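Local coordinates for beta-methylmalyl-CoA dehydratase (Chloroflexus aurantiacus, PDB 4E3E), which catalyses the reversible dehydration of (2R,3S)-beta-methylmalyl-CoA to mesaconyl-CoA in the glyoxylate assimilation cycle, at residues S48-A53 with E59-D64; A183-A188 with L265-S270. All coordinates share one frame; numbering follows the deposited sequence.

Contact 1 of 2, residues S48-A53 with E59-D64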
loop_
_atom_site.group_PDB
_atom_site.type_symbol
_atom_site.label_atom_id
_atom_site.label_comp_id
_atom_site.label_asym_id
_atom_site.label_seq_id
_atom_site.Cartn_x
_atom_site.Cartn_y
_atom_site.Cartn_z
ATOM N N SER A 48 -0.499 8.860 -14.737
ATOM C CA SER A 48 -0.595 9.701 -13.521
ATOM C C SER A 48 -1.668 10.766 -13.559
ATOM O O SER A 48 -2.118 11.221 -12.512
ATOM C CB SER A 48 0.731 10.378 -13.211
ATOM O OG SER A 48 1.616 9.437 -12.628
ATOM N N SER A 49 -2.085 11.165 -14.751
ATOM C CA SER A 49 -3.014 12.267 -14.885
ATOM C C SER A 49 -4.196 11.990 -15.831
ATOM O O SER A 49 -4.020 11.758 -17.030
ATOM C CB SER A 49 -2.256 13.532 -15.318
ATOM O OG SER A 49 -3.178 14.574 -15.642
ATOM N N THR A 50 -5.403 12.020 -15.280
ATOM C CA THR A 50 -6.604 11.885 -16.087
ATOM C C THR A 50 -6.729 12.994 -17.139
ATOM O O THR A 50 -6.957 12.686 -18.310
ATOM C CB THR A 50 -7.862 11.715 -15.203
ATOM O OG1 THR A 50 -7.993 10.330 -14.878
ATOM C CG2 THR A 50 -9.147 12.174 -15.900
ATOM N N PRO A 51 -6.522 14.277 -16.748
ATOM C CA PRO A 51 -6.606 15.293 -17.813
ATOM C C PRO A 51 -5.545 15.130 -18.927
ATOM O O PRO A 51 -5.843 15.373 -20.092
ATOM C CB PRO A 51 -6.455 16.623 -17.053
ATOM C CG PRO A 51 -6.876 16.291 -15.639
ATOM C CD PRO A 51 -6.317 14.904 -15.423
ATOM N N PHE A 52 -4.339 14.694 -18.582
ATOM C CA PHE A 52 -3.314 14.433 -19.583
ATOM C C PHE A 52 -3.794 13.331 -20.533
ATOM O O PHE A 52 -3.739 13.495 -21.755
ATOM C CB PHE A 52 -1.991 14.049 -18.909
ATOM C CG PHE A 52 -0.833 13.895 -19.870
ATOM C CD1 PHE A 52 -0.597 12.675 -20.508
ATOM C CD2 PHE A 52 0.037 14.971 -20.123
ATOM C CE1 PHE A 52 0.467 12.530 -21.395
ATOM C CE2 PHE A 52 1.117 14.824 -20.999
ATOM C CZ PHE A 52 1.322 13.604 -21.643
ATOM N N ALA A 53 -4.300 12.232 -19.971
ATOM C CA ALA A 53 -4.810 11.117 -20.771
ATOM C C ALA A 53 -5.992 11.546 -21.639
ATOM O O ALA A 53 -6.075 11.175 -22.831
ATOM C CB ALA A 53 -5.176 9.945 -19.882
ATOM N N GLU A 59 -10.574 8.041 -22.233
ATOM C CA GLU A 59 -11.639 8.340 -21.290
ATOM C C GLU A 59 -11.131 8.950 -20.006
ATOM O O GLU A 59 -11.740 9.816 -19.448
ATOM C CB GLU A 59 -12.439 7.096 -20.967
ATOM C CG GLU A 59 -13.042 6.388 -22.159
ATOM C CD GLU A 59 -13.802 5.136 -21.787
ATOM O OE1 GLU A 59 -14.259 5.032 -20.645
ATOM O OE2 GLU A 59 -13.955 4.253 -22.642
ATOM N N ARG A 60 -10.005 8.437 -19.533
ATOM C CA ARG A 60 -9.403 8.855 -18.296
ATOM C C ARG A 60 -8.064 8.175 -18.306
ATOM O O ARG A 60 -7.749 7.526 -19.240
ATOM C CB ARG A 60 -10.228 8.411 -17.110
ATOM C CG ARG A 60 -10.640 6.966 -17.159
ATOM C CD ARG A 60 -11.596 6.573 -16.057
ATOM N NE ARG A 60 -11.049 6.695 -14.719
ATOM C CZ ARG A 60 -11.732 6.463 -13.614
ATOM N NH1 ARG A 60 -11.174 6.595 -12.440
ATOM N NH2 ARG A 60 -12.989 6.109 -13.691
ATOM N N ALA A 61 -7.269 8.354 -17.277
ATOM C CA ALA A 61 -5.967 7.740 -17.283
ATOM C C ALA A 61 -6.167 6.250 -17.332
ATOM O O ALA A 61 -6.909 5.714 -16.579
ATOM C CB ALA A 61 -5.200 8.127 -16.048
ATOM N N PRO A 62 -5.469 5.591 -18.224
ATOM C CA PRO A 62 -5.560 4.128 -18.334
ATOM C C PRO A 62 -4.689 3.432 -17.277
ATOM O O PRO A 62 -3.764 4.038 -16.761
ATOM C CB PRO A 62 -4.972 3.858 -19.718
ATOM C CG PRO A 62 -3.948 4.952 -19.882
ATOM C CD PRO A 62 -4.556 6.170 -19.230
ATOM N N ILE A 63 -5.000 2.168 -16.987
ATOM C CA ILE A 63 -4.156 1.304 -16.174
ATOM C C ILE A 63 -2.794 1.100 -16.876
ATOM O O ILE A 63 -2.746 0.876 -18.079
ATOM C CB ILE A 63 -4.859 -0.078 -15.943
ATOM C CG1 ILE A 63 -6.255 0.081 -15.318
ATOM C CG2 ILE A 63 -4.007 -1.005 -15.077
ATOM C CD1 ILE A 63 -6.292 0.913 -14.041
ATOM N N ASP A 64 -1.691 1.167 -16.126
ATOM C CA ASP A 64 -0.384 0.879 -16.660
ATOM C C ASP A 64 -0.379 -0.500 -17.352
ATOM O O ASP A 64 -0.827 -1.500 -16.768
ATOM C CB ASP A 64 0.641 0.855 -15.509
ATOM C CG ASP A 64 2.086 0.869 -16.002
ATOM O OD1 ASP A 64 2.804 1.849 -15.695
ATOM O OD2 ASP A 64 2.511 -0.099 -16.688
#
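Arg60 opens the contact with its CB, which lies 3.7 Å from Thr50 OG1, the two side chains passing at a slant. Its CG sits between the backbone N and the carbonyl carbon (chi1 48°), and the rest of the chain leads away to a salt bridge from NH1 to Glu30 on helix 30-40. The Arg60 carbonyl O rests 3.6 Å from Ala53 CB. Ala61 supplies the one hydrogen bond across the contact: its backbone N donates to Thr50 OG1 over 3.2 Å, nearly straight at 172°. With chi1 at -85°, Thr50 turns OG1 to this N-H, while CG2, opposite its own backbone N, lies loosely against Arg60 CB. Beyond this bond Ala61 CA presses on Ala53 CB at 3.5 Å, tight for two carbons, and Ala61 CB lies 3.9 Å from Ser49 O. Pro62, which probably binds substrate, adds CD against the same Ala53 methyl. Ser49 N-caps helix 50-55, its OG accepting from Phe52 N. The first turn of this helix therefore grips the returning loop through one threonine oxygen and one alanine methyl, a short link consistent with steadying the loop at the start of the probable substrate-binding run Pro62 to Asp64.

Contact 2 of 2, residues A183-A188 with L265-S270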
loop_
_atom_site.group_PDB
_atom_site.type_symbol
_atom_site.label_atom_id
_atom_site.label_comp_id
_atom_site.label_asym_id
_atom_site.label_seq_id
_atom_site.Cartn_x
_atom_site.Cartn_y
_atom_site.Cartn_z
ATOM N N ALA A 183 -0.333 20.777 -30.807
ATOM C CA ALA A 183 -1.165 21.832 -30.229
ATOM C C ALA A 183 -1.731 21.464 -28.856
ATOM O O ALA A 183 -2.298 22.306 -28.164
ATOM C CB ALA A 183 -2.294 22.188 -31.188
ATOM N N ASN A 184 -1.552 20.211 -28.462
ATOM C CA ASN A 184 -2.236 19.663 -27.305
ATOM C C ASN A 184 -1.337 18.753 -26.468
ATOM O O ASN A 184 -1.827 18.008 -25.612
ATOM C CB ASN A 184 -3.461 18.879 -27.787
ATOM C CG ASN A 184 -4.636 18.967 -26.833
ATOM O OD1 ASN A 184 -4.868 19.998 -26.199
ATOM N ND2 ASN A 184 -5.399 17.883 -26.743
ATOM N N TYR A 185 -0.028 18.806 -26.714
ATOM C CA TYR A 185 0.917 17.940 -25.984
ATOM C C TYR A 185 1.910 18.751 -25.156
ATOM O O TYR A 185 2.827 19.369 -25.703
ATOM C CB TYR A 185 1.664 17.003 -26.949
ATOM C CG TYR A 185 2.391 15.884 -26.247
ATOM C CD1 TYR A 185 1.713 14.733 -25.853
ATOM C CD2 TYR A 185 3.756 15.972 -25.966
ATOM C CE1 TYR A 185 2.367 13.705 -25.200
ATOM C CE2 TYR A 185 4.421 14.944 -25.313
ATOM C CZ TYR A 185 3.716 13.816 -24.931
ATOM O OH TYR A 185 4.349 12.780 -24.289
ATOM N N ASN A 186 1.725 18.748 -23.837
ATOM C CA ASN A 186 2.592 19.504 -22.953
ATOM C C ASN A 186 3.887 18.749 -22.654
ATOM O O ASN A 186 3.901 17.807 -21.866
ATOM C CB ASN A 186 1.844 19.879 -21.666
ATOM C CG ASN A 186 2.614 20.855 -20.811
ATOM O OD1 ASN A 186 3.814 20.704 -20.587
ATOM N ND2 ASN A 186 1.924 21.862 -20.317
ATOM N N LEU A 187 4.970 19.178 -23.291
ATOM C CA LEU A 187 6.285 18.556 -23.118
ATOM C C LEU A 187 6.841 18.657 -21.693
ATOM O O LEU A 187 7.471 17.714 -21.188
ATOM C CB LEU A 187 7.292 19.158 -24.103
ATOM C CG LEU A 187 7.093 18.872 -25.589
ATOM C CD1 LEU A 187 7.987 19.791 -26.409
ATOM C CD2 LEU A 187 7.367 17.409 -25.920
ATOM N N ALA A 188 6.630 19.806 -21.052
ATOM C CA ALA A 188 7.079 20.001 -19.673
ATOM C C ALA A 188 6.360 19.014 -18.753
ATOM O O ALA A 188 6.987 18.401 -17.888
ATOM C CB ALA A 188 6.847 21.437 -19.221
ATOM N N LEU A 265 13.618 8.028 -21.272
ATOM C CA LEU A 265 12.550 7.618 -22.189
ATOM C C LEU A 265 11.179 8.156 -21.757
ATOM O O LEU A 265 10.169 7.481 -21.928
ATOM C CB LEU A 265 12.525 6.084 -22.321
ATOM C CG LEU A 265 13.662 5.472 -23.149
ATOM C CD1 LEU A 265 13.825 3.990 -22.862
ATOM C CD2 LEU A 265 13.456 5.733 -24.646
ATOM N N ALA A 266 11.150 9.374 -21.212
ATOM C CA ALA A 266 9.925 9.958 -20.648
ATOM C C ALA A 266 8.740 10.009 -21.625
ATOM O O ALA A 266 7.594 9.846 -21.208
ATOM C CB ALA A 266 10.207 11.347 -20.084
ATOM N N ASN A 267 9.001 10.226 -22.915
ATOM C CA ASN A 267 7.892 10.298 -23.885
ATOM C C ASN A 267 7.451 8.942 -24.436
ATOM O O ASN A 267 6.533 8.878 -25.268
ATOM C CB ASN A 267 8.190 11.312 -25.007
ATOM C CG ASN A 267 8.052 12.747 -24.529
ATOM O OD1 ASN A 267 8.942 13.578 -24.736
ATOM N ND2 ASN A 267 6.940 13.040 -23.869
ATOM N N ALA A 268 8.093 7.859 -23.963
ATOM C CA ALA A 268 7.641 6.502 -24.282
ATOM C C ALA A 268 6.388 6.233 -23.454
ATOM O O ALA A 268 6.431 5.537 -22.431
ATOM C CB ALA A 268 8.724 5.471 -23.991
ATOM N N LEU A 269 5.272 6.782 -23.915
ATOM C CA LEU A 269 4.091 6.929 -23.067
ATOM C C LEU A 269 3.480 5.629 -22.572
ATOM O O LEU A 269 2.931 5.583 -21.457
ATOM C CB LEU A 269 3.034 7.770 -23.766
ATOM C CG LEU A 269 3.385 9.259 -23.799
ATOM C CD1 LEU A 269 2.177 9.997 -24.330
ATOM C CD2 LEU A 269 3.843 9.808 -22.429
ATOM N N SER A 270 3.574 4.580 -23.390
ATOM C CA SER A 270 3.003 3.287 -23.020
ATOM C C SER A 270 3.704 2.181 -23.768
ATOM O O SER A 270 4.299 2.413 -24.832
ATOM C CB SER A 270 1.506 3.240 -23.323
ATOM O OG SER A 270 1.277 3.264 -24.725
#
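Tyr185 meets the Asn267 amide and the Leu269 methyls with the edge of its ring and its hydroxyl, a small, partly buried contact that ties the loop before helix 187-190 to the connection between helix 250-265 and strand 270-278. The phenol end does nearly all the touching. With CG anti to the backbone N (chi1 -166°), the ring extends across to the other segment, whose backbone stays far off: the nearest CA atoms, those of Leu187 and Asn267, are 8.4 Å apart. Leu269 meets the ring from the opposite direction and at its edge, CD1 lying 3.8 Å from Tyr185 CE1; both its methyls, CD1 and CD2, stand 3.5 Å from Tyr185 OH. The end of the Asn267 amide comes to the ring edge beside the hydroxyl, the two planes 56° apart. As modelled, Asn267 ND2 is 2.6 Å from Tyr185 OH, but the amide is probably turned over, so the identity of that atom is doubtful. The type I turn from Leu265 to Ala268, closed by Ala268 N to Leu265 O at 2.9 Å, carries Asn267, while Leu187 CD2 lies in the ring plane at the Tyr185 edge. Pro349 of strand 338-349 also packs on Tyr185. A valine in place of Tyr185 would probably open a gap beside the Leu269 methyls and leave the Asn267 amide without its phenol neighbour. With methyls against the hydroxyl, the Asn267 amide is its nearest polar neighbour across the contact.

How the contacts relate
The two contacts come in series along the chain, contact 1 closing before contact 2 opens, yet their centres lie only about 13 Å apart on the same side of the chain's centre. Phe52 of helix 50-55 joins them: its CZ packs 3.7 Å from Tyr185 CE1, and its CE1 lies 4.2 Å from Leu269 CD1. Contact 1 belongs to the MaoC-like part, next to the probable substrate-binding residues. Contact 2 involves the loop leading into strand 270-278, which pairs with strand 84-95 in the continuous antiparallel sheet of this HotDog-clan protein. Early and late portions of the chain thus meet partly through Phe52 near the probable substrate site.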